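Local coordinates for protein 2-hydroxyisocaproyl-CoA dehydratase activator (Clostridium difficile, PDB 4EHU) that uses ATP hydrolysis to drive transfer of one electron from its [4Fe-4S] cluster, held by a homodimer, to 2-hydroxyisocaproyl-CoA dehydratase, activating that enzyme for L-leucine fermentation, at residues K14-K19 with T243-A248; K59-G64 with L250-E255; Q207-M212 with E233-D238. All blocks are in the same frame, centred on the assembly; numbering follows the deposited sequence. Where two conformers were deposited one is given.

Contact 1 of 3, residues K14-K19 with T243-A248; sequences KGVILK and TGALGA. With ANP (phosphoaminophosphonic acid-adenylate ester), chain D.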
loop_
_atom_site.group_PDB
_atom_site.type_symbol
_atom_site.label_atom_id
_atom_site.label_comp_id
_atom_site.label_asym_id
_atom_site.label_seq_id
_atom_site.Cartn_x
_atom_site.Cartn_y
_atom_site.Cartn_z
ATOM N N LYS A 14 -23.474 6.954 5.137
ATOM C CA LYS A 14 -24.539 6.127 5.684
ATOM C C LYS A 14 -25.430 6.951 6.592
ATOM O O LYS A 14 -24.943 7.800 7.340
ATOM C CB LYS A 14 -23.956 4.961 6.484
ATOM C CG LYS A 14 -23.345 3.845 5.634
ATOM C CD LYS A 14 -21.953 4.219 5.054
ATOM C CE LYS A 14 -20.879 4.290 6.146
ATOM N NZ LYS A 14 -19.483 4.414 5.607
ATOM N N GLY A 15 -26.738 6.706 6.526
ATOM C CA GLY A 15 -27.694 7.420 7.361
ATOM C C GLY A 15 -28.757 6.500 7.933
ATOM O O GLY A 15 -29.158 5.529 7.296
ATOM N N VAL A 16 -29.215 6.811 9.140
ATOM C CA VAL A 16 -30.301 6.071 9.781
ATOM C C VAL A 16 -31.239 7.075 10.425
ATOM O O VAL A 16 -30.766 8.031 11.041
ATOM C CB VAL A 16 -29.768 5.142 10.895
ATOM C CG1 VAL A 16 -30.909 4.617 11.739
ATOM C CG2 VAL A 16 -28.949 3.969 10.281
ATOM N N ILE A 17 -32.549 6.879 10.254
ATOM C CA ILE A 17 -33.536 7.575 11.072
ATOM C C ILE A 17 -34.110 6.562 12.051
ATOM O O ILE A 17 -34.574 5.485 11.656
ATOM C CB ILE A 17 -34.684 8.196 10.235
ATOM C CG1 ILE A 17 -34.141 9.297 9.322
ATOM C CG2 ILE A 17 -35.766 8.766 11.166
ATOM C CD1 ILE A 17 -35.193 9.989 8.480
ATOM N N LEU A 18 -34.059 6.913 13.329
ATOM C CA LEU A 18 -34.480 6.030 14.413
ATOM C C LEU A 18 -35.682 6.646 15.119
ATOM O O LEU A 18 -35.692 7.842 15.420
ATOM C CB LEU A 18 -33.326 5.866 15.401
ATOM C CG LEU A 18 -33.469 4.906 16.579
ATOM C CD1 LEU A 18 -33.449 3.450 16.110
ATOM C CD2 LEU A 18 -32.328 5.153 17.552
ATOM N N LYS A 19 -36.695 5.828 15.378
ATOM C CA LYS A 19 -37.920 6.297 16.020
ATOM C C LYS A 19 -37.919 5.875 17.484
ATOM O O LYS A 19 -37.774 4.690 17.791
ATOM C CB LYS A 19 -39.142 5.706 15.315
ATOM C CG LYS A 19 -40.490 6.322 15.744
ATOM C CD LYS A 19 -41.642 5.633 15.039
ATOM C CE LYS A 19 -42.979 6.185 15.507
ATOM N NZ LYS A 19 -44.120 5.565 14.774
ATOM N N THR A 243 -23.850 0.271 11.094
ATOM C CA THR A 243 -23.818 0.282 12.558
ATOM C C THR A 243 -23.310 1.603 13.122
ATOM O O THR A 243 -23.689 1.995 14.239
ATOM C CB THR A 243 -22.966 -0.860 13.131
ATOM O OG1 THR A 243 -21.710 -0.905 12.459
ATOM C CG2 THR A 243 -23.681 -2.219 12.920
ATOM N N GLY A 244 -22.469 2.283 12.349
ATOM C CA GLY A 244 -21.942 3.576 12.781
ATOM C C GLY A 244 -23.065 4.605 12.773
ATOM O O GLY A 244 -23.213 5.412 13.701
ATOM N N ALA A 245 -23.849 4.608 11.705
ATOM C CA ALA A 245 -24.984 5.533 11.612
ATOM C C ALA A 245 -26.040 5.222 12.666
ATOM O O ALA A 245 -26.666 6.135 13.224
ATOM C CB ALA A 245 -25.594 5.490 10.220
ATOM N N LEU A 246 -26.253 3.936 12.936
ATOM C CA LEU A 246 -27.184 3.539 13.987
ATOM C C LEU A 246 -26.693 4.022 15.342
ATOM O O LEU A 246 -27.478 4.562 16.128
ATOM C CB LEU A 246 -27.337 2.016 13.997
ATOM C CG LEU A 246 -28.216 1.473 15.110
ATOM C CD1 LEU A 246 -29.624 2.061 15.013
ATOM C CD2 LEU A 246 -28.265 -0.056 14.979
ATOM N N GLY A 247 -25.393 3.867 15.609
ATOM C CA GLY A 247 -24.838 4.316 16.871
ATOM C C GLY A 247 -25.000 5.818 17.014
ATOM O O GLY A 247 -25.387 6.319 18.068
ATOM N N ALA A 248 -24.722 6.539 15.940
ATOM C CA ALA A 248 -24.936 7.992 15.936
ATOM C C ALA A 248 -26.406 8.340 16.238
ATOM O O ALA A 248 -26.699 9.256 17.019
ATOM C CB ALA A 248 -24.499 8.601 14.592
HETATM P PG ANP D . -13.605 4.184 6.670
HETATM O O1G ANP D . -13.350 5.682 6.781
HETATM O O2G ANP D . -14.403 3.701 7.855
HETATM O O3G ANP D . -12.371 3.402 6.446
HETATM P PB ANP D . -16.185 3.845 5.117
HETATM O O1B ANP D . -16.755 4.777 4.081
HETATM O O2B ANP D . -16.880 3.836 6.480
HETATM N N3B ANP D . -14.476 4.103 5.194
HETATM P PA ANP D . -17.602 1.362 4.602
HETATM O O1A ANP D . -18.789 2.127 4.133
HETATM O O2A ANP D . -17.578 0.702 5.963
HETATM O O3A ANP D . -16.301 2.326 4.540
HETATM O "O5'" ANP D . -17.151 0.242 3.541
HETATM C "C5'" ANP D . -16.762 0.618 2.215
HETATM C "C4'" ANP D . -16.543 -0.647 1.392
HETATM O "O4'" ANP D . -17.347 -1.788 1.656
HETATM C "C3'" ANP D . -15.912 -0.692 0.013
HETATM O "O3'" ANP D . -14.524 -0.332 0.069
HETATM C "C2'" ANP D . -16.187 -2.134 -0.428
HETATM O "O2'" ANP D . -14.999 -2.945 -0.437
HETATM C "C1'" ANP D . -17.180 -2.715 0.579
HETATM N N9 ANP D . -18.531 -2.922 0.025
HETATM C C8 ANP D . -19.451 -1.973 -0.243
HETATM N N7 ANP D . -20.603 -2.534 -0.688
HETATM C C5 ANP D . -20.402 -3.875 -0.692
HETATM C C6 ANP D . -21.198 -5.057 -1.031
HETATM N N6 ANP D . -22.462 -4.895 -1.490
HETATM N N1 ANP D . -20.622 -6.277 -0.879
HETATM C C2 ANP D . -19.371 -6.438 -0.422
HETATM N N3 ANP D . -18.583 -5.399 -0.103
HETATM C C4 ANP D . -19.045 -4.128 -0.209
#
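Strand 14-19 packs against the first turns of the helix that starts at 243, the two axes 6.9 Å apart at closest and inclined by 41°, and Gly15 and Ala245 make the nearest CA pair. Ala245 points toward the strand: its CB rests 3.7 Å from the carbonyl O of Lys14 and equally close to Val16 CG2. The valine branches divide the work. CG2, anti to the carbonyl carbon, lies against Ala245 CB and the backbone N of Leu246, whereas CG1 faces Leu246 CD1 at 4.3 Å. Farther along, Leu18 CD1 meets the same methyl, Leu246 CD1, at 4.2 Å, so this branch of Leu246 touches both strand residues. No hydrogen bond joins the segments; the contact is apolar and buried. Lys14 starts toward the helix, with CB 4.1 Å from Ala245 CB, but bends at chi2 (76°) and chi3 (70°), which carries its amino group to the nucleotide. There NZ donates to ANP O2B and to ANP O1A, 2.8 Å in each case, bridging the beta and alpha phosphates, while the carbonyl of Ala12 accepts a third bond. This ammonium would help to offset phosphate charge. The strand-helix packing thus adjoins the phosphate-binding site of an actin-fold ATPase, to which Ser10, Thr11 and Ala12 also contribute.

Contact 2 of 3, residues K59-G64 with L250-E255; sequences KVVVTG and LYAFDE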
loop_
_atom_site.group_PDB
_atom_site.type_symbol
_atom_site.label_atom_id
_atom_site.label_comp_id
_atom_site.label_asym_id
_atom_site.label_seq_id
_atom_site.Cartn_x
_atom_site.Cartn_y
_atom_site.Cartn_z
ATOM N N LYS A 59 -32.883 15.451 17.073
ATOM C CA LYS A 59 -31.425 15.543 17.171
ATOM C C LYS A 59 -30.759 14.775 16.032
ATOM O O LYS A 59 -31.261 13.732 15.584
ATOM C CB LYS A 59 -30.908 14.964 18.494
ATOM C CG LYS A 59 -31.417 15.680 19.745
ATOM C CD LYS A 59 -30.779 17.040 19.938
ATOM C CE LYS A 59 -31.179 17.628 21.289
ATOM N NZ LYS A 59 -30.606 18.984 21.547
ATOM N N VAL A 60 -29.634 15.307 15.580
ATOM C CA VAL A 60 -28.816 14.691 14.551
ATOM C C VAL A 60 -27.402 14.536 15.077
ATOM O O VAL A 60 -26.838 15.481 15.615
ATOM C CB VAL A 60 -28.753 15.574 13.285
ATOM C CG1 VAL A 60 -27.855 14.928 12.227
ATOM C CG2 VAL A 60 -30.153 15.823 12.738
ATOM N N VAL A 61 -26.828 13.346 14.929
ATOM C CA VAL A 61 -25.414 13.145 15.256
ATOM C C VAL A 61 -24.678 12.664 14.017
ATOM O O VAL A 61 -25.183 11.827 13.273
ATOM C CB VAL A 61 -25.221 12.126 16.400
ATOM C CG1 VAL A 61 -23.749 11.692 16.509
ATOM C CG2 VAL A 61 -25.732 12.702 17.726
ATOM N N VAL A 62 -23.479 13.200 13.799
ATOM C CA VAL A 62 -22.652 12.767 12.682
ATOM C C VAL A 62 -21.360 12.147 13.191
ATOM O O VAL A 62 -20.795 12.574 14.198
ATOM C CB VAL A 62 -22.344 13.943 11.728
ATOM C CG1 VAL A 62 -21.496 14.994 12.430
ATOM C CG2 VAL A 62 -21.650 13.447 10.472
ATOM N N THR A 63 -20.909 11.128 12.479
ATOM C CA THR A 63 -19.700 10.404 12.843
ATOM C C THR A 63 -18.910 10.115 11.577
ATOM O O THR A 63 -19.333 10.477 10.485
ATOM C CB THR A 63 -20.054 9.102 13.594
ATOM O OG1 THR A 63 -18.875 8.511 14.165
ATOM C CG2 THR A 63 -20.728 8.102 12.677
ATOM N N GLY A 64 -17.753 9.488 11.736
ATOM C CA GLY A 64 -16.929 9.087 10.605
ATOM C C GLY A 64 -15.816 10.079 10.317
ATOM O O GLY A 64 -15.722 11.131 10.937
ATOM N N LEU A 250 -28.494 6.669 17.938
ATOM C CA LEU A 250 -28.763 6.339 19.330
ATOM C C LEU A 250 -28.179 7.405 20.256
ATOM O O LEU A 250 -28.807 7.776 21.255
ATOM C CB LEU A 250 -28.184 4.964 19.669
ATOM C CG LEU A 250 -29.006 3.800 19.131
ATOM C CD1 LEU A 250 -28.138 2.527 19.052
ATOM C CD2 LEU A 250 -30.222 3.577 20.014
ATOM N N TYR A 251 -26.989 7.907 19.941
ATOM C CA TYR A 251 -26.447 9.022 20.712
ATOM C C TYR A 251 -27.326 10.242 20.506
ATOM O O TYR A 251 -27.455 11.062 21.398
ATOM C CB TYR A 251 -25.010 9.359 20.333
ATOM C CG TYR A 251 -24.026 8.417 20.955
ATOM C CD1 TYR A 251 -23.942 8.287 22.333
ATOM C CD2 TYR A 251 -23.190 7.635 20.168
ATOM C CE1 TYR A 251 -23.074 7.408 22.909
ATOM C CE2 TYR A 251 -22.303 6.781 20.732
ATOM C CZ TYR A 251 -22.247 6.655 22.104
ATOM O OH TYR A 251 -21.351 5.773 22.669
ATOM N N ALA A 252 -27.926 10.357 19.329
ATOM C CA ALA A 252 -28.818 11.488 19.053
ATOM C C ALA A 252 -30.066 11.379 19.921
ATOM O O ALA A 252 -30.574 12.384 20.428
ATOM C CB ALA A 252 -29.185 11.513 17.573
ATOM N N PHE A 253 -30.572 10.160 20.067
ATOM C CA PHE A 253 -31.679 9.880 20.956
ATOM C C PHE A 253 -31.299 10.230 22.392
ATOM O O PHE A 253 -32.103 10.840 23.100
ATOM C CB PHE A 253 -32.095 8.408 20.837
ATOM C CG PHE A 253 -33.132 7.978 21.849
ATOM C CD1 PHE A 253 -34.473 8.313 21.684
ATOM C CD2 PHE A 253 -32.765 7.219 22.947
ATOM C CE1 PHE A 253 -35.420 7.907 22.597
ATOM C CE2 PHE A 253 -33.711 6.808 23.870
ATOM C CZ PHE A 253 -35.043 7.148 23.691
ATOM N N ASP A 254 -30.084 9.882 22.822
ATOM C CA ASP A 254 -29.646 10.234 24.174
ATOM C C ASP A 254 -29.742 11.732 24.365
ATOM O O ASP A 254 -30.183 12.199 25.409
ATOM C CB ASP A 254 -28.193 9.853 24.436
ATOM C CG ASP A 254 -27.981 8.359 24.544
ATOM O OD1 ASP A 254 -28.967 7.598 24.630
ATOM O OD2 ASP A 254 -26.803 7.954 24.559
ATOM N N GLU A 255 -29.261 12.480 23.373
ATOM C CA GLU A 255 -29.295 13.942 23.426
ATOM C C GLU A 255 -30.720 14.444 23.549
ATOM O O GLU A 255 -30.998 15.359 24.319
ATOM C CB GLU A 255 -28.655 14.532 22.171
ATOM C CG GLU A 255 -27.166 14.336 22.099
ATOM C CD GLU A 255 -26.440 15.084 23.195
ATOM O OE1 GLU A 255 -26.782 16.259 23.461
ATOM O OE2 GLU A 255 -25.539 14.485 23.803
HETATM O O HOH W 1 -27.659 18.178 21.478
#
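Lys59 meets the helix first: its CA is nearest to that of Ala252, and Lys59 CB lies 3.2 Å from the carbonyl O of Ala252. CG stands anti to its own carbonyl carbon (chi1 -62°) and the chain then bends at chi2, which carries it alongside the helix and puts CE 3.8 Å from the carbonyl O of Glu255. The two side chains cross at about a right angle and touch through their methylenes, Lys59 CG (3.9 Å) and CD against Glu255 CB. Their charged ends stay apart, with Lys59 NZ 5.1 Å from Glu255 OE1, and one water spans the gap, accepting from NZ and donating to OE1. NZ also has a weak hydrogen bond to Ser259 OG.

The strand belongs to the five-stranded mixed sheet of an actin-like domain, and segment 250-255 packs on one face, its axis 6.9 Å from that of strand 59-63 at closest and their N-to-C directions 140° apart. Val60 directs its side chain away from the helix, and its backbone N bonds to Asp74 OD2. Val61 turns toward the helix again. Its CG2 branch, anti to the carbonyl carbon, fits over the Ala252 backbone, 3.6 Å from Ala252 CA, and borders Tyr251 CB at 4.3 Å. The tyrosine ring swings off the strand to a cation-pi contact with Arg85, which also salt-bridges Asp254.

Contact 3 of 3, residues Q207-M212 with E233-D238; sequences QRNVVM and EIIVPD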
loop_
_atom_site.group_PDB
_atom_site.type_symbol
_atom_site.label_atom_id
_atom_site.label_comp_id
_atom_site.label_asym_id
_atom_site.label_seq_id
_atom_site.Cartn_x
_atom_site.Cartn_y
_atom_site.Cartn_z
ATOM N N GLN A 207 -12.089 -12.042 21.835
ATOM C CA GLN A 207 -13.044 -12.354 22.890
ATOM C C GLN A 207 -14.449 -12.352 22.318
ATOM O O GLN A 207 -14.855 -11.393 21.679
ATOM C CB GLN A 207 -12.941 -11.356 24.044
ATOM C CG GLN A 207 -13.605 -11.849 25.312
ATOM C CD GLN A 207 -13.328 -10.955 26.497
ATOM O OE1 GLN A 207 -12.693 -9.911 26.363
ATOM N NE2 GLN A 207 -13.802 -11.360 27.668
ATOM N N ARG A 208 -15.191 -13.430 22.540
ATOM C CA ARG A 208 -16.569 -13.514 22.056
ATOM C C ARG A 208 -17.496 -12.604 22.873
ATOM O O ARG A 208 -17.260 -12.381 24.054
ATOM C CB ARG A 208 -17.064 -14.955 22.133
ATOM C CG ARG A 208 -16.179 -15.922 21.393
ATOM C CD ARG A 208 -16.741 -17.332 21.438
ATOM N NE ARG A 208 -17.886 -17.484 20.545
ATOM C CZ ARG A 208 -18.563 -18.616 20.386
ATOM N NH1 ARG A 208 -18.215 -19.696 21.068
ATOM N NH2 ARG A 208 -19.591 -18.668 19.548
ATOM N N ASN A 209 -18.558 -12.093 22.255
ATOM C CA ASN A 209 -18.877 -12.360 20.862
ATOM C C ASN A 209 -18.062 -11.452 19.964
ATOM O O ASN A 209 -17.805 -10.296 20.314
ATOM C CB ASN A 209 -20.352 -12.090 20.588
ATOM C CG ASN A 209 -21.263 -13.156 21.179
ATOM O OD1 ASN A 209 -20.937 -14.340 21.150
ATOM N ND2 ASN A 209 -22.406 -12.739 21.703
ATOM N N VAL A 210 -17.659 -11.986 18.812
ATOM C CA VAL A 210 -16.897 -11.236 17.822
ATOM C C VAL A 210 -17.869 -10.811 16.748
ATOM O O VAL A 210 -18.586 -11.649 16.182
ATOM C CB VAL A 210 -15.786 -12.102 17.198
ATOM C CG1 VAL A 210 -15.007 -11.314 16.160
ATOM C CG2 VAL A 210 -14.872 -12.640 18.288
ATOM N N VAL A 211 -17.915 -9.515 16.474
ATOM C CA VAL A 211 -18.840 -8.987 15.495
ATOM C C VAL A 211 -18.083 -8.244 14.417
ATOM O O VAL A 211 -17.207 -7.442 14.719
ATOM C CB VAL A 211 -19.839 -8.012 16.153
ATOM C CG1 VAL A 211 -20.728 -7.345 15.086
ATOM C CG2 VAL A 211 -20.684 -8.761 17.221
ATOM N N MET A 212 -18.409 -8.506 13.156
ATOM C CA MET A 212 -17.834 -7.723 12.064
ATOM C C MET A 212 -18.850 -6.722 11.513
ATOM O O MET A 212 -20.021 -7.041 11.304
ATOM C CB MET A 212 -17.317 -8.598 10.921
ATOM C CG MET A 212 -16.516 -7.788 9.891
ATOM S SD MET A 212 -15.862 -8.742 8.514
ATOM C CE MET A 212 -15.015 -9.990 9.481
ATOM N N GLU A 233 -16.112 -18.105 15.758
ATOM C CA GLU A 233 -17.344 -17.700 15.075
ATOM C C GLU A 233 -17.426 -16.181 15.052
ATOM O O GLU A 233 -17.044 -15.521 16.016
ATOM C CB GLU A 233 -18.587 -18.246 15.781
ATOM C CG GLU A 233 -18.713 -19.760 15.715
ATOM C CD GLU A 233 -20.151 -20.229 15.824
ATOM O OE1 GLU A 233 -21.022 -19.408 16.180
ATOM O OE2 GLU A 233 -20.413 -21.416 15.543
ATOM N N ILE A 234 -17.909 -15.641 13.939
ATOM C CA ILE A 234 -18.127 -14.207 13.813
ATOM C C ILE A 234 -19.581 -13.928 13.511
ATOM O O ILE A 234 -20.187 -14.572 12.637
ATOM C CB ILE A 234 -17.260 -13.625 12.688
ATOM C CG1 ILE A 234 -15.796 -13.800 13.047
ATOM C CG2 ILE A 234 -17.584 -12.128 12.485
ATOM C CD1 ILE A 234 -14.837 -13.242 11.990
ATOM N N ILE A 235 -20.154 -12.980 14.239
ATOM C CA ILE A 235 -21.528 -12.577 14.029
ATOM C C ILE A 235 -21.513 -11.340 13.154
ATOM O O ILE A 235 -20.691 -10.445 13.356
ATOM C CB ILE A 235 -22.223 -12.252 15.362
ATOM C CG1 ILE A 235 -22.262 -13.500 16.249
ATOM C CG2 ILE A 235 -23.636 -11.714 15.114
ATOM C CD1 ILE A 235 -22.710 -13.214 17.684
ATOM N N VAL A 236 -22.391 -11.298 12.164
ATOM C CA VAL A 236 -22.532 -10.130 11.318
ATOM C C VAL A 236 -23.987 -9.636 11.438
ATOM O O VAL A 236 -24.926 -10.404 11.246
ATOM C CB VAL A 236 -22.208 -10.443 9.838
ATOM C CG1 VAL A 236 -22.291 -9.173 8.987
ATOM C CG2 VAL A 236 -20.807 -11.057 9.698
ATOM N N PRO A 237 -24.184 -8.357 11.770
ATOM C CA PRO A 237 -25.550 -7.816 11.827
ATOM C C PRO A 237 -26.207 -7.881 10.464
ATOM O O PRO A 237 -25.517 -8.097 9.472
ATOM C CB PRO A 237 -25.342 -6.344 12.217
ATOM C CG PRO A 237 -23.919 -6.247 12.697
ATOM C CD PRO A 237 -23.154 -7.331 12.015
ATOM N N ASP A 238 -27.535 -7.722 10.411
ATOM C CA ASP A 238 -28.209 -7.673 9.134
ATOM C C ASP A 238 -27.748 -6.464 8.331
ATOM O O ASP A 238 -27.791 -6.480 7.105
ATOM C CB ASP A 238 -29.734 -7.626 9.336
ATOM C CG ASP A 238 -30.278 -8.917 9.938
ATOM O OD1 ASP A 238 -29.684 -9.990 9.687
ATOM O OD2 ASP A 238 -31.294 -8.860 10.661
HETATM O O HOH W 2 -18.128 -14.755 18.407
#
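Val210 and Ile234 point to one face of the sheet and meet through their CG1 branches, 4.1 Å apart, the two side chains crossing at a slant. Beside them Met212 CB faces Ile234 CG2 at 3.9 Å; Met226 of helix 220-230 touches both Met212 and Ile234. Val211 and Ile235 occupy the other face. Val211 CG1, anti to the backbone N (chi1 174°), reaches past the Ile235 carbonyl to Pro237 CD at 3.9 Å, while Ile235 CD1 covers the Asn209 amide, 3.8 Å from Asn209 CG. The amide's ND2 is bonded to the carbonyl of Pro92.

Both faces belong to a short parallel pairing, strand 210-213 with the weakly bonded strand 234-235, joined through helix 220-230 as a beta-alpha-beta crossover at the edge of the second actin-like sheet. Two backbone bonds define its register: Ile235 N to Val210 O, 2.8 Å and nearly straight at 176°, and Met212 N to Ile235 O, 3.0 Å and more bent. Pro237 CD lies 3.2 Å from Met212 O, a buried oxygen without a hydrogen-bond partner in the model. A water accepts from Val210 N and donates to Glu233 O. On the solvent-exposed side, Arg208 NH2 makes a long salt bridge to Glu233 OE1 at 3.7 Å, the guanidinium and carboxylate planes 57° apart.

Overall arrangement
Contacts 1 and 2 share helix 243-261 and the same mixed sheet, in which strands 13-19 and 57-63 lie on either side of strand 2-8. Their centres are about 8 Å apart and they touch, Leu18 CD2 meeting Leu250 CD2 at 3.6 Å. Their segments alternate along the chain (14-19, 59-64, 243-248, 250-255), and both segments of contact 3 fall between 64 and 243. Contact 3 belongs to the other five-stranded sheet, its centre about 19 Å from that of contact 1 and 24 Å from that of contact 2. After strand 234-235 the chain passes through the loop with ATP-binding Gln241 into helix 243-261, which packs on the first sheet, consistent with the paired, nucleotide-clasping subdomains of the actin fold.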